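Local atomic coordinates of catechol 2,3-dioxygenase (Rhodococcus sp., PDB entry 2WL9), a protein that probably opens the ring of catecholic substrates beside their two hydroxyls, using an active-site iron and molecular oxygen, in the breakdown of aromatic hydrocarbons. Residues C[4-9]-C[66-71]; C[73-78]-C[118-123]; C[167-172]-C[190-195]; C[172-177]-C[244-249]. All blocks are in the same frame, centred on the assembly; numbering follows the deposited sequence.

Contact 1 (C[4-9]-C[66-71]); sequences VTELGY and GWRVAG
The carbonyl oxygen of G66 takes two backbone N-H groups in succession: G8 N lies 2.8 Å from G66 O on a rather bent bond, and Y9 N lies 3.3 Å from the same oxygen. In return G66 N donates to Y9 O. Further on, R68 N reaches E6 O at 2.9 Å, and R68 O accepts T5 N, with a weak second bond from T5 OG1, whose stronger partner is Q274 of the second subunit. Beside the backbone, the extended R68 chain lies against E6, and its NH1 makes a salt bridge of 2.7 Å with E6 OE2. The oxygen lies in the guanidinium plane, yet NH1 meets it from above the carboxylate plane, the two planes being turned 66° apart; R51 holds E6 OE1. On the opposite face of the sheet, L7 points CD1 straight down on the six-membered ring of W67, 3.7 Å from its centroid, while V4 CG1 packs on W67 CB. The Y9 ring, with CG between N and the carbonyl carbon (chi1 60°), folds back over G66, whose CA sits 3.8 Å from the ring centroid in a CH-pi contact; Y9 OH is hydrogen-bonded to E117 OE1. Two residues facing one, G8 and Y9 across from G66, make this a classic beta bulge between antiparallel strands 6-14 and 61-68.

Contact 2 (C[73-78]-C[118-123]); sequences VELDEL and IFYGPQ
L75 and L78 of helix 72-84 meet I118 and Y120 of strand 115-120 in an apolar helix-on-sheet contact within the N-terminal half of the chain. The helix segment runs nearly antiparallel to the strand (162°) with their axes 8.6 Å apart, and no hydrogen bond joins them: the cohesion comes from methyl groups and one ring edge. L75 does most of the work by forking over the strand. Its CG stands opposite the backbone N (chi1 -175°), which sends the branch down to the sheet, where CD1 rests 3.5 Å from I118 O and 3.9 Å from I118 CG2. The other branch, CD2, comes to the rim of the Y120 ring, 3.9 Å from Y120 CD2 and close to the ring plane, so the tyrosine is touched at its edge and not over a face. Y120 also packs on Q275 of the second subunit. One turn later L78 brings CD1 to within 3.8 Å of I118 CG2, the two side chains meeting at about a right angle. This isoleucine methyl is therefore touched by leucines from two successive helix turns. F119, between the two strand residues in contact, points away from the helix and stacks its ring on Y9 on the other face. Helix 72-84 directly follows strand 61-68, the parallel neighbour of 115-120. L75 also touches V106 of strand 104-109, and L78 touches V69 just after strand 61-68, so the helix covers strand 115-120 and reaches toward both its neighbours.

Contact 3 (C[167-172]-C[190-195]); sequences LGLEGA and MHCNDR
E170 and H191 form an antiparallel hydrogen-bonded pair where strands 170-173 and 184-191 meet, within the beta-alpha-beta-beta-beta module expected of the glyoxalase family. Helix 157-167 leads into the first strand through a Schellman motif, in which G168 has positive phi. E170 N donates to H191 O and H191 N to E170 O, both at 2.8 Å, nearly straight and in the carbonyl planes. Next to them G171 and M190 are a non-hydrogen-bonded pair whose CA atoms come to 4.3 Å, a closeness that the missing side chain of G171 permits. L169, just after the Schellman glycine, packs its CG 3.9 Å from C192 CB and its CB on M190 CB. The M190 chain bends at its last torsion (chi3 78°), which turns CE back to L169 O, 3.7 Å away; Y164 and R165 of helix 157-167 also touch M190. After the strand the chain turns at N193, whose OD1 accepts R195 N in an Asx turn, while N193 ND2 bonds to T5 O and R195 forms a salt bridge with E216. On the partly exposed face E170 CB is 3.8 Å from H191 CE1, and the carboxylate and imidazole planes are 80° apart. The histidine has CG between N and the carbonyl carbon (chi1 42°), which folds the ring back over the strand pair: E170 O, already bonded to H191 N, lies above the centre of the imidazole, 3.2 Å from its plane.

Contact 4 (C[172-177]-C[244-249]); sequences AVEYKF and HSNDEA
Y175 sets the edge of its ring against the amide of N246: Y175 CE2 lies 3.7 Å from N246 CG, and the two planes stand nearly perpendicular (84°). The phenol end reaches further, where S245 N donates to Y175 OH over 2.9 Å on a bent bond, and H244 CB packs 3.5 Å from the same oxygen. D281 is a second, weak partner of this hydroxyl. The preceding residue, E174, holds the amide nitrogen. Extended beyond CG, it carries OE1 to N246 ND2 at 2.9 Å; E174 OE1 lies close to the N246 amide plane, and ND2 approaches it nearly along the C-O bond, with carboxylate and amide planes 75° apart. H196 NE2 also bonds E174 OE1, giving this buried oxygen two donors. N246 adopts a chi1 of 62°, which brings its amide to both glutamate and tyrosine; OD1 turns back to make a weak bond with D247 N. Just after it, D247 OD1 accepts A249 N in an Asx turn. The H244 side chain comes about 5 Å from the bound iron, and its NE2 bonds to Y253 OH, a group of the metal site. Y175 and E174 thus pack against the loop carrying H244, which probably belongs to the second shell of the iron site of this extradiol dioxygenase.

In the fold
Contacts 1 and 2 belong to the sheet of the N-terminal VOC module and lie about 7 Å apart between centres, with V69 N and F119 O probably bonded where strands 61-68 and 115-120 run side by side. Contacts 3 and 4 belong to the second sheet, share A172 on strand 170-173, and have centres about 14 Å apart. Along the chain the contacts follow in series, except that 3 and 4 interleave. V4 with L167 and T5 with N193 join the two halves. Contact 4, nearest the iron, lies about 30 Å from contact 2 between centres. The iron ligands all lie in the second half; contacts 1 and 2, in the first, both touch the second subunit.

Contact 1 (C[4-9]-C[66-71])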
loop_
_atom_site.group_PDB
_atom_site.type_symbol
_atom_site.label_atom_id
_atom_site.label_comp_id
_atom_site.label_asym_id
_atom_site.label_seq_id
_atom_site.Cartn_x
_atom_site.Cartn_y
_atom_site.Cartn_z
ATOM N N VAL C 4 4.198 -20.972 -25.337
ATOM C CA VAL C 4 4.350 -21.823 -24.142
ATOM C C VAL C 4 4.421 -20.911 -22.908
ATOM O O VAL C 4 5.029 -19.843 -22.959
ATOM C CB VAL C 4 5.600 -22.734 -24.243
ATOM C CG1 VAL C 4 5.904 -23.409 -22.919
ATOM C CG2 VAL C 4 5.404 -23.783 -25.333
ATOM N N THR C 5 3.770 -21.323 -21.821
ATOM C CA THR C 5 3.632 -20.478 -20.633
ATOM C C THR C 5 4.499 -20.923 -19.440
ATOM O O THR C 5 4.739 -20.128 -18.518
ATOM C CB THR C 5 2.169 -20.419 -20.178
ATOM O OG1 THR C 5 1.720 -21.746 -19.883
ATOM C CG2 THR C 5 1.274 -19.814 -21.270
ATOM N N GLU C 6 4.944 -22.185 -19.452
ATOM C CA GLU C 6 5.812 -22.747 -18.397
ATOM C C GLU C 6 6.314 -24.146 -18.743
ATOM O O GLU C 6 5.715 -24.846 -19.565
ATOM C CB GLU C 6 5.080 -22.834 -17.047
ATOM C CG GLU C 6 3.773 -23.652 -17.091
ATOM C CD GLU C 6 3.122 -23.830 -15.723
ATOM O OE1 GLU C 6 3.666 -24.574 -14.884
ATOM O OE2 GLU C 6 2.052 -23.242 -15.487
ATOM N N LEU C 7 7.407 -24.544 -18.091
ATOM C CA LEU C 7 7.837 -25.930 -18.099
ATOM C C LEU C 7 6.947 -26.702 -17.115
ATOM O O LEU C 7 7.127 -26.604 -15.904
ATOM C CB LEU C 7 9.291 -26.016 -17.675
ATOM C CG LEU C 7 9.973 -27.379 -17.705
ATOM C CD1 LEU C 7 10.016 -27.950 -19.108
ATOM C CD2 LEU C 7 11.382 -27.249 -17.133
ATOM N N GLY C 8 5.988 -27.448 -17.641
ATOM C CA GLY C 8 4.948 -28.068 -16.819
ATOM C C GLY C 8 5.385 -29.344 -16.121
ATOM O O GLY C 8 5.154 -29.508 -14.916
ATOM N N TYR C 9 5.993 -30.252 -16.879
ATOM C CA TYR C 9 6.421 -31.544 -16.341
ATOM C C TYR C 9 7.648 -32.114 -17.045
ATOM O O TYR C 9 8.048 -31.639 -18.108
ATOM C CB TYR C 9 5.277 -32.578 -16.349
ATOM C CG TYR C 9 4.688 -32.915 -17.710
ATOM C CD1 TYR C 9 3.402 -32.496 -18.044
ATOM C CD2 TYR C 9 5.401 -33.673 -18.650
ATOM C CE1 TYR C 9 2.836 -32.807 -19.278
ATOM C CE2 TYR C 9 4.845 -33.986 -19.896
ATOM C CZ TYR C 9 3.567 -33.550 -20.200
ATOM O OH TYR C 9 3.003 -33.847 -21.416
ATOM N N GLY C 66 7.601 -31.613 -20.953
ATOM C CA GLY C 66 6.265 -31.071 -21.192
ATOM C C GLY C 66 6.173 -29.565 -21.002
ATOM O O GLY C 66 6.390 -29.070 -19.895
ATOM N N TRP C 67 5.855 -28.845 -22.079
ATOM C CA TRP C 67 5.638 -27.392 -22.031
ATOM C C TRP C 67 4.160 -27.051 -22.058
ATOM O O TRP C 67 3.422 -27.539 -22.915
ATOM C CB TRP C 67 6.309 -26.698 -23.218
ATOM C CG TRP C 67 7.783 -26.910 -23.290
ATOM C CD1 TRP C 67 8.439 -27.835 -24.045
ATOM C CD2 TRP C 67 8.787 -26.179 -22.585
ATOM N NE1 TRP C 67 9.798 -27.735 -23.846
ATOM C CE2 TRP C 67 10.038 -26.728 -22.950
ATOM C CE3 TRP C 67 8.754 -25.125 -21.661
ATOM C CZ2 TRP C 67 11.243 -26.247 -22.439
ATOM C CZ3 TRP C 67 9.956 -24.651 -21.150
ATOM C CH2 TRP C 67 11.178 -25.212 -21.538
ATOM N N ARG C 68 3.735 -26.177 -21.151
ATOM C CA ARG C 68 2.324 -25.821 -21.031
ATOM C C ARG C 68 1.894 -24.635 -21.899
ATOM O O ARG C 68 2.633 -23.658 -22.055
ATOM C CB ARG C 68 1.995 -25.529 -19.566
ATOM C CG ARG C 68 0.511 -25.386 -19.258
ATOM C CD ARG C 68 0.328 -24.754 -17.884
ATOM N NE ARG C 68 -1.054 -24.837 -17.416
ATOM C CZ ARG C 68 -1.488 -24.329 -16.265
ATOM N NH1 ARG C 68 -0.646 -23.692 -15.459
ATOM N NH2 ARG C 68 -2.764 -24.459 -15.917
ATOM N N VAL C 69 0.689 -24.728 -22.456
ATOM C CA VAL C 69 0.021 -23.577 -23.054
ATOM C C VAL C 69 -1.293 -23.359 -22.313
ATOM O O VAL C 69 -1.742 -24.234 -21.570
ATOM C CB VAL C 69 -0.194 -23.716 -24.586
ATOM C CG1 VAL C 69 1.136 -23.751 -25.317
ATOM C CG2 VAL C 69 -1.029 -24.938 -24.934
ATOM N N ALA C 70 -1.891 -22.188 -22.498
ATOM C CA ALA C 70 -3.062 -21.785 -21.721
ATOM C C ALA C 70 -4.326 -22.603 -21.989
ATOM O O ALA C 70 -5.145 -22.780 -21.086
ATOM C CB ALA C 70 -3.347 -20.292 -21.929
ATOM N N GLY C 71 -4.500 -23.074 -23.223
ATOM C CA GLY C 71 -5.726 -23.762 -23.594
ATOM C C GLY C 71 -5.694 -24.374 -24.985
ATOM O O GLY C 71 -4.695 -24.253 -25.696
#

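Contact 2 (C[73-78]-C[118-123])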
loop_
_atom_site.group_PDB
_atom_site.type_symbol
_atom_site.label_atom_id
_atom_site.label_comp_id
_atom_site.label_asym_id
_atom_site.label_seq_id
_atom_site.Cartn_x
_atom_site.Cartn_y
_atom_site.Cartn_z
ATOM N N VAL C 73 -7.194 -23.574 -27.809
ATOM C CA VAL C 73 -7.044 -22.622 -28.918
ATOM C C VAL C 73 -5.567 -22.293 -29.124
ATOM O O VAL C 73 -5.073 -22.304 -30.255
ATOM C CB VAL C 73 -7.851 -21.308 -28.703
ATOM C CG1 VAL C 73 -7.706 -20.383 -29.912
ATOM C CG2 VAL C 73 -9.326 -21.617 -28.452
ATOM N N GLU C 74 -4.879 -22.006 -28.020
ATOM C CA GLU C 74 -3.431 -21.774 -28.016
ATOM C C GLU C 74 -2.640 -22.988 -28.522
ATOM O O GLU C 74 -1.643 -22.832 -29.240
ATOM C CB GLU C 74 -2.944 -21.380 -26.615
ATOM C CG GLU C 74 -3.450 -20.027 -26.100
ATOM C CD GLU C 74 -4.859 -20.085 -25.517
ATOM O OE1 GLU C 74 -5.466 -21.181 -25.472
ATOM O OE2 GLU C 74 -5.366 -19.022 -25.094
ATOM N N LEU C 75 -3.057 -24.189 -28.190
ATOM C CA LEU C 75 -2.395 -25.377 -28.685
ATOM C C LEU C 75 -2.531 -25.505 -30.190
ATOM O O LEU C 75 -1.619 -25.811 -30.892
ATOM C CB LEU C 75 -2.880 -26.629 -27.967
ATOM C CG LEU C 75 -2.196 -27.965 -28.295
ATOM C CD1 LEU C 75 -0.762 -28.009 -28.038
ATOM C CD2 LEU C 75 -2.887 -29.099 -27.788
ATOM N N ASP C 76 -3.725 -25.215 -30.624
ATOM C CA ASP C 76 -4.052 -25.268 -32.018
ATOM C C ASP C 76 -3.203 -24.289 -32.823
ATOM O O ASP C 76 -2.673 -24.630 -33.832
ATOM C CB ASP C 76 -5.519 -24.960 -32.219
ATOM C CG ASP C 76 -6.333 -26.177 -32.457
ATOM O OD1 ASP C 76 -6.312 -27.067 -31.655
ATOM O OD2 ASP C 76 -6.978 -26.259 -33.472
ATOM N N GLU C 77 -3.043 -23.096 -32.310
ATOM C CA GLU C 77 -2.222 -22.115 -32.950
ATOM C C GLU C 77 -0.741 -22.529 -33.012
ATOM O O GLU C 77 -0.111 -22.433 -34.005
ATOM C CB GLU C 77 -2.412 -20.779 -32.272
ATOM C CG GLU C 77 -3.805 -20.212 -32.405
ATOM C CD GLU C 77 -4.042 -18.915 -31.671
ATOM O OE1 GLU C 77 -3.800 -18.830 -30.493
ATOM O OE2 GLU C 77 -4.523 -17.986 -32.285
ATOM N N LEU C 78 -0.233 -23.034 -31.929
ATOM C CA LEU C 78 1.145 -23.528 -31.884
ATOM C C LEU C 78 1.396 -24.657 -32.876
ATOM O O LEU C 78 2.416 -24.664 -33.581
ATOM C CB LEU C 78 1.518 -23.990 -30.472
ATOM C CG LEU C 78 2.300 -23.002 -29.607
ATOM C CD1 LEU C 78 2.747 -23.670 -28.327
ATOM C CD2 LEU C 78 3.516 -22.455 -30.359
ATOM N N ILE C 118 3.815 -30.538 -25.915
ATOM C CA ILE C 118 3.101 -29.284 -25.650
ATOM C C ILE C 118 1.641 -29.594 -25.298
ATOM O O ILE C 118 0.934 -30.276 -26.046
ATOM C CB ILE C 118 3.209 -28.276 -26.817
ATOM C CG1 ILE C 118 4.672 -28.104 -27.256
ATOM C CG2 ILE C 118 2.656 -26.918 -26.389
ATOM C CD1 ILE C 118 4.833 -27.772 -28.717
ATOM N N PHE C 119 1.199 -29.088 -24.151
ATOM C CA PHE C 119 -0.057 -29.526 -23.562
ATOM C C PHE C 119 -0.802 -28.388 -22.885
ATOM O O PHE C 119 -0.213 -27.342 -22.580
ATOM C CB PHE C 119 0.229 -30.609 -22.513
ATOM C CG PHE C 119 0.776 -30.067 -21.213
ATOM C CD1 PHE C 119 -0.073 -29.795 -20.144
ATOM C CD2 PHE C 119 2.138 -29.833 -21.062
ATOM C CE1 PHE C 119 0.431 -29.304 -18.928
ATOM C CE2 PHE C 119 2.659 -29.335 -19.856
ATOM C CZ PHE C 119 1.801 -29.075 -18.782
ATOM N N TYR C 120 -2.085 -28.616 -22.622
ATOM C CA TYR C 120 -2.902 -27.731 -21.779
ATOM C C TYR C 120 -3.755 -28.569 -20.822
ATOM O O TYR C 120 -3.996 -29.753 -21.067
ATOM C CB TYR C 120 -3.817 -26.826 -22.634
ATOM C CG TYR C 120 -4.996 -27.551 -23.261
ATOM C CD1 TYR C 120 -6.217 -27.661 -22.582
ATOM C CD2 TYR C 120 -4.887 -28.143 -24.523
ATOM C CE1 TYR C 120 -7.290 -28.338 -23.141
ATOM C CE2 TYR C 120 -5.958 -28.822 -25.092
ATOM C CZ TYR C 120 -7.154 -28.918 -24.392
ATOM O OH TYR C 120 -8.210 -29.585 -24.950
ATOM N N GLY C 121 -4.225 -27.939 -19.745
ATOM C CA GLY C 121 -5.132 -28.585 -18.796
ATOM C C GLY C 121 -4.505 -29.673 -17.935
ATOM O O GLY C 121 -4.911 -30.841 -18.018
ATOM N N PRO C 122 -3.530 -29.306 -17.082
ATOM C CA PRO C 122 -3.001 -30.298 -16.145
ATOM C C PRO C 122 -4.069 -30.729 -15.152
ATOM O O PRO C 122 -4.946 -29.924 -14.800
ATOM C CB PRO C 122 -1.913 -29.527 -15.397
ATOM C CG PRO C 122 -2.351 -28.097 -15.484
ATOM C CD PRO C 122 -2.917 -27.979 -16.867
ATOM N N GLN C 123 -4.000 -31.992 -14.729
ATOM C CA GLN C 123 -4.809 -32.492 -13.627
ATOM C C GLN C 123 -4.294 -31.882 -12.321
ATOM O O GLN C 123 -3.119 -32.013 -11.983
ATOM C CB GLN C 123 -4.750 -34.029 -13.559
ATOM C CG GLN C 123 -5.497 -34.656 -12.367
ATOM C CD GLN C 123 -5.222 -36.151 -12.201
ATOM O OE1 GLN C 123 -4.965 -36.867 -13.170
ATOM N NE2 GLN C 123 -5.274 -36.622 -10.965
#

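Contact 3 (C[167-172]-C[190-195])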
loop_
_atom_site.group_PDB
_atom_site.type_symbol
_atom_site.label_atom_id
_atom_site.label_comp_id
_atom_site.label_asym_id
_atom_site.label_seq_id
_atom_site.Cartn_x
_atom_site.Cartn_y
_atom_site.Cartn_z
ATOM N N LEU C 167 8.270 -21.816 -30.229
ATOM C CA LEU C 167 7.431 -22.248 -29.105
ATOM C C LEU C 167 6.963 -21.081 -28.238
ATOM O O LEU C 167 5.975 -21.200 -27.519
ATOM C CB LEU C 167 8.150 -23.308 -28.252
ATOM C CG LEU C 167 7.692 -24.761 -28.454
ATOM C CD1 LEU C 167 7.861 -25.209 -29.890
ATOM C CD2 LEU C 167 8.421 -25.722 -27.507
ATOM N N GLY C 168 7.664 -19.952 -28.332
ATOM C CA GLY C 168 7.320 -18.770 -27.562
ATOM C C GLY C 168 8.285 -18.418 -26.442
ATOM O O GLY C 168 8.089 -17.416 -25.746
ATOM N N LEU C 169 9.323 -19.229 -26.247
ATOM C CA LEU C 169 10.358 -18.862 -25.288
ATOM C C LEU C 169 11.209 -17.729 -25.845
ATOM O O LEU C 169 11.324 -17.560 -27.066
ATOM C CB LEU C 169 11.235 -20.051 -24.889
ATOM C CG LEU C 169 10.542 -21.080 -23.999
ATOM C CD1 LEU C 169 10.419 -22.393 -24.731
ATOM C CD2 LEU C 169 11.330 -21.253 -22.719
ATOM N N GLU C 170 11.782 -16.948 -24.939
ATOM C CA GLU C 170 12.656 -15.847 -25.313
ATOM C C GLU C 170 13.990 -15.964 -24.602
ATOM O O GLU C 170 14.065 -16.445 -23.471
ATOM C CB GLU C 170 12.005 -14.507 -24.971
ATOM C CG GLU C 170 10.732 -14.239 -25.744
ATOM C CD GLU C 170 10.044 -12.954 -25.335
ATOM O OE1 GLU C 170 9.123 -12.537 -26.064
ATOM O OE2 GLU C 170 10.416 -12.366 -24.294
ATOM N N GLY C 171 15.044 -15.519 -25.276
ATOM C CA GLY C 171 16.360 -15.477 -24.660
ATOM C C GLY C 171 17.487 -15.424 -25.667
ATOM O O GLY C 171 17.272 -15.132 -26.849
ATOM N N ALA C 172 18.690 -15.700 -25.175
ATOM C CA ALA C 172 19.910 -15.625 -25.970
ATOM C C ALA C 172 21.074 -16.057 -25.091
ATOM O O ALA C 172 20.875 -16.579 -23.986
ATOM C CB ALA C 172 20.129 -14.204 -26.483
ATOM N N MET C 190 16.780 -19.370 -21.810
ATOM C CA MET C 190 15.486 -18.943 -22.313
ATOM C C MET C 190 14.391 -19.027 -21.257
ATOM O O MET C 190 14.400 -19.912 -20.405
ATOM C CB MET C 190 15.107 -19.743 -23.561
ATOM C CG MET C 190 16.203 -19.742 -24.617
ATOM S SD MET C 190 15.695 -20.442 -26.174
ATOM C CE MET C 190 14.743 -19.088 -26.873
ATOM N N HIS C 191 13.451 -18.088 -21.344
ATOM C CA HIS C 191 12.369 -17.937 -20.373
ATOM C C HIS C 191 11.016 -17.766 -21.082
ATOM O O HIS C 191 10.958 -17.353 -22.241
ATOM C CB HIS C 191 12.649 -16.727 -19.474
ATOM C CG HIS C 191 13.168 -15.535 -20.221
ATOM N ND1 HIS C 191 12.339 -14.628 -20.845
ATOM C CD2 HIS C 191 14.434 -15.118 -20.465
ATOM C CE1 HIS C 191 13.072 -13.694 -21.428
ATOM N NE2 HIS C 191 14.346 -13.966 -21.208
ATOM N N CYS C 192 9.934 -18.099 -20.386
ATOM C CA CYS C 192 8.584 -17.933 -20.933
ATOM C C CYS C 192 7.609 -17.433 -19.860
ATOM O O CYS C 192 6.393 -17.424 -20.059
ATOM C CB CYS C 192 8.092 -19.245 -21.551
ATOM S SG CYS C 192 8.048 -20.641 -20.411
ATOM N N ASN C 193 8.169 -17.024 -18.725
ATOM C CA ASN C 193 7.410 -16.495 -17.588
ATOM C C ASN C 193 8.377 -15.822 -16.617
ATOM O O ASN C 193 9.532 -15.557 -16.976
ATOM C CB ASN C 193 6.615 -17.608 -16.886
ATOM C CG ASN C 193 7.492 -18.751 -16.420
ATOM O OD1 ASN C 193 8.521 -18.540 -15.774
ATOM N ND2 ASN C 193 7.091 -19.973 -16.747
ATOM N N ASP C 194 7.910 -15.560 -15.398
ATOM C CA ASP C 194 8.711 -14.851 -14.392
ATOM C C ASP C 194 9.937 -15.626 -13.900
ATOM O O ASP C 194 10.798 -15.044 -13.247
ATOM C CB ASP C 194 7.850 -14.453 -13.188
ATOM C CG ASP C 194 7.082 -13.149 -13.401
ATOM O OD1 ASP C 194 6.192 -12.860 -12.567
ATOM O OD2 ASP C 194 7.360 -12.414 -14.379
ATOM N N ARG C 195 10.023 -16.927 -14.184
ATOM C CA ARG C 195 11.229 -17.671 -13.822
ATOM C C ARG C 195 12.385 -17.234 -14.711
ATOM O O ARG C 195 12.265 -17.258 -15.945
ATOM C CB ARG C 195 11.028 -19.188 -13.909
ATOM C CG ARG C 195 12.192 -19.958 -13.307
ATOM C CD ARG C 195 11.998 -21.469 -13.377
ATOM N NE ARG C 195 10.850 -21.956 -12.604
ATOM C CZ ARG C 195 10.813 -22.074 -11.275
ATOM N NH1 ARG C 195 11.851 -21.721 -10.522
ATOM N NH2 ARG C 195 9.720 -22.543 -10.690
#

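Contact 4 (C[172-177]-C[244-249])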
loop_
_atom_site.group_PDB
_atom_site.type_symbol
_atom_site.label_atom_id
_atom_site.label_comp_id
_atom_site.label_asym_id
_atom_site.label_seq_id
_atom_site.Cartn_x
_atom_site.Cartn_y
_atom_site.Cartn_z
ATOM N N ALA C 172 18.690 -15.700 -25.175
ATOM C CA ALA C 172 19.910 -15.625 -25.970
ATOM C C ALA C 172 21.074 -16.057 -25.091
ATOM O O ALA C 172 20.875 -16.579 -23.986
ATOM C CB ALA C 172 20.129 -14.204 -26.483
ATOM N N VAL C 173 22.286 -15.830 -25.582
ATOM C CA VAL C 173 23.501 -16.104 -24.822
ATOM C C VAL C 173 23.539 -15.262 -23.546
ATOM O O VAL C 173 23.270 -14.066 -23.585
ATOM C CB VAL C 173 24.745 -15.805 -25.679
ATOM C CG1 VAL C 173 26.014 -15.899 -24.835
ATOM C CG2 VAL C 173 24.805 -16.752 -26.874
ATOM N N GLU C 174 23.859 -15.883 -22.414
ATOM C CA GLU C 174 23.964 -15.119 -21.171
ATOM C C GLU C 174 25.346 -15.145 -20.542
ATOM O O GLU C 174 25.638 -14.358 -19.652
ATOM C CB GLU C 174 22.889 -15.543 -20.168
ATOM C CG GLU C 174 21.510 -15.036 -20.540
ATOM C CD GLU C 174 20.485 -15.224 -19.442
ATOM O OE1 GLU C 174 20.737 -16.013 -18.514
ATOM O OE2 GLU C 174 19.416 -14.591 -19.517
ATOM N N TYR C 175 26.196 -16.050 -21.014
ATOM C CA TYR C 175 27.569 -16.116 -20.537
ATOM C C TYR C 175 28.534 -16.230 -21.695
ATOM O O TYR C 175 28.165 -16.722 -22.758
ATOM C CB TYR C 175 27.751 -17.326 -19.628
ATOM C CG TYR C 175 27.361 -17.112 -18.192
ATOM C CD1 TYR C 175 28.315 -16.771 -17.241
ATOM C CD2 TYR C 175 26.042 -17.270 -17.775
ATOM C CE1 TYR C 175 27.970 -16.581 -15.909
ATOM C CE2 TYR C 175 25.685 -17.086 -16.446
ATOM C CZ TYR C 175 26.654 -16.741 -15.522
ATOM O OH TYR C 175 26.318 -16.562 -14.202
ATOM N N LYS C 176 29.759 -15.753 -21.485
ATOM C CA LYS C 176 30.883 -16.053 -22.369
ATOM C C LYS C 176 32.037 -16.619 -21.536
ATOM O O LYS C 176 32.535 -15.952 -20.630
ATOM C CB LYS C 176 31.329 -14.804 -23.133
ATOM C CG LYS C 176 30.332 -14.307 -24.176
ATOM C CD LYS C 176 30.656 -12.907 -24.665
ATOM C CE LYS C 176 31.853 -12.868 -25.581
ATOM N NZ LYS C 176 32.191 -11.474 -25.993
ATOM N N PHE C 177 32.431 -17.858 -21.828
ATOM C CA PHE C 177 33.547 -18.515 -21.142
ATOM C C PHE C 177 34.711 -18.744 -22.096
ATOM O O PHE C 177 34.502 -19.056 -23.268
ATOM C CB PHE C 177 33.121 -19.869 -20.572
ATOM C CG PHE C 177 31.943 -19.809 -19.645
ATOM C CD1 PHE C 177 32.054 -19.231 -18.381
ATOM C CD2 PHE C 177 30.727 -20.367 -20.023
ATOM C CE1 PHE C 177 30.953 -19.193 -17.514
ATOM C CE2 PHE C 177 29.627 -20.337 -19.166
ATOM C CZ PHE C 177 29.744 -19.751 -17.913
ATOM N N HIS C 244 24.871 -17.720 -9.434
ATOM C CA HIS C 244 25.129 -17.322 -10.810
ATOM C C HIS C 244 24.759 -15.847 -10.963
ATOM O O HIS C 244 23.859 -15.356 -10.276
ATOM C CB HIS C 244 24.291 -18.158 -11.778
ATOM C CG HIS C 244 24.549 -19.629 -11.702
ATOM N ND1 HIS C 244 25.759 -20.192 -12.049
ATOM C CD2 HIS C 244 23.743 -20.658 -11.347
ATOM C CE1 HIS C 244 25.694 -21.502 -11.889
ATOM N NE2 HIS C 244 24.481 -21.810 -11.467
ATOM N N SER C 245 25.443 -15.143 -11.863
ATOM C CA SER C 245 25.138 -13.730 -12.097
ATOM C C SER C 245 23.813 -13.516 -12.831
ATOM O O SER C 245 23.219 -12.434 -12.745
ATOM C CB SER C 245 26.281 -13.032 -12.837
ATOM O OG SER C 245 27.467 -13.070 -12.071
ATOM N N ASN C 246 23.339 -14.540 -13.539
ATOM C CA ASN C 246 22.102 -14.387 -14.298
ATOM C C ASN C 246 20.816 -14.486 -13.470
ATOM O O ASN C 246 20.025 -13.540 -13.457
ATOM C CB ASN C 246 22.075 -15.245 -15.585
ATOM C CG ASN C 246 22.159 -16.755 -15.331
ATOM O OD1 ASN C 246 22.468 -17.218 -14.237
ATOM N ND2 ASN C 246 21.880 -17.532 -16.376
ATOM N N ASP C 247 20.602 -15.601 -12.776
ATOM C CA ASP C 247 19.375 -15.740 -11.993
ATOM C C ASP C 247 19.518 -15.180 -10.581
ATOM O O ASP C 247 18.515 -14.938 -9.914
ATOM C CB ASP C 247 18.857 -17.188 -11.969
ATOM C CG ASP C 247 19.900 -18.198 -11.510
ATOM O OD1 ASP C 247 20.922 -17.810 -10.898
ATOM O OD2 ASP C 247 19.684 -19.405 -11.762
ATOM N N GLU C 248 20.764 -14.973 -10.147
ATOM C CA GLU C 248 21.076 -14.488 -8.785
ATOM C C GLU C 248 20.464 -15.361 -7.673
ATOM O O GLU C 248 20.233 -14.906 -6.550
ATOM C CB GLU C 248 20.731 -12.995 -8.627
ATOM C CG GLU C 248 21.508 -12.101 -9.608
ATOM C CD GLU C 248 21.430 -10.607 -9.310
ATOM O OE1 GLU C 248 21.005 -10.210 -8.205
ATOM O OE2 GLU C 248 21.811 -9.822 -10.205
ATOM N N ALA C 249 20.220 -16.623 -8.008
ATOM C CA ALA C 249 19.654 -17.598 -7.077
ATOM C C ALA C 249 20.737 -18.244 -6.218
ATOM O O ALA C 249 21.835 -18.503 -6.697
ATOM C CB ALA C 249 18.900 -18.663 -7.843
#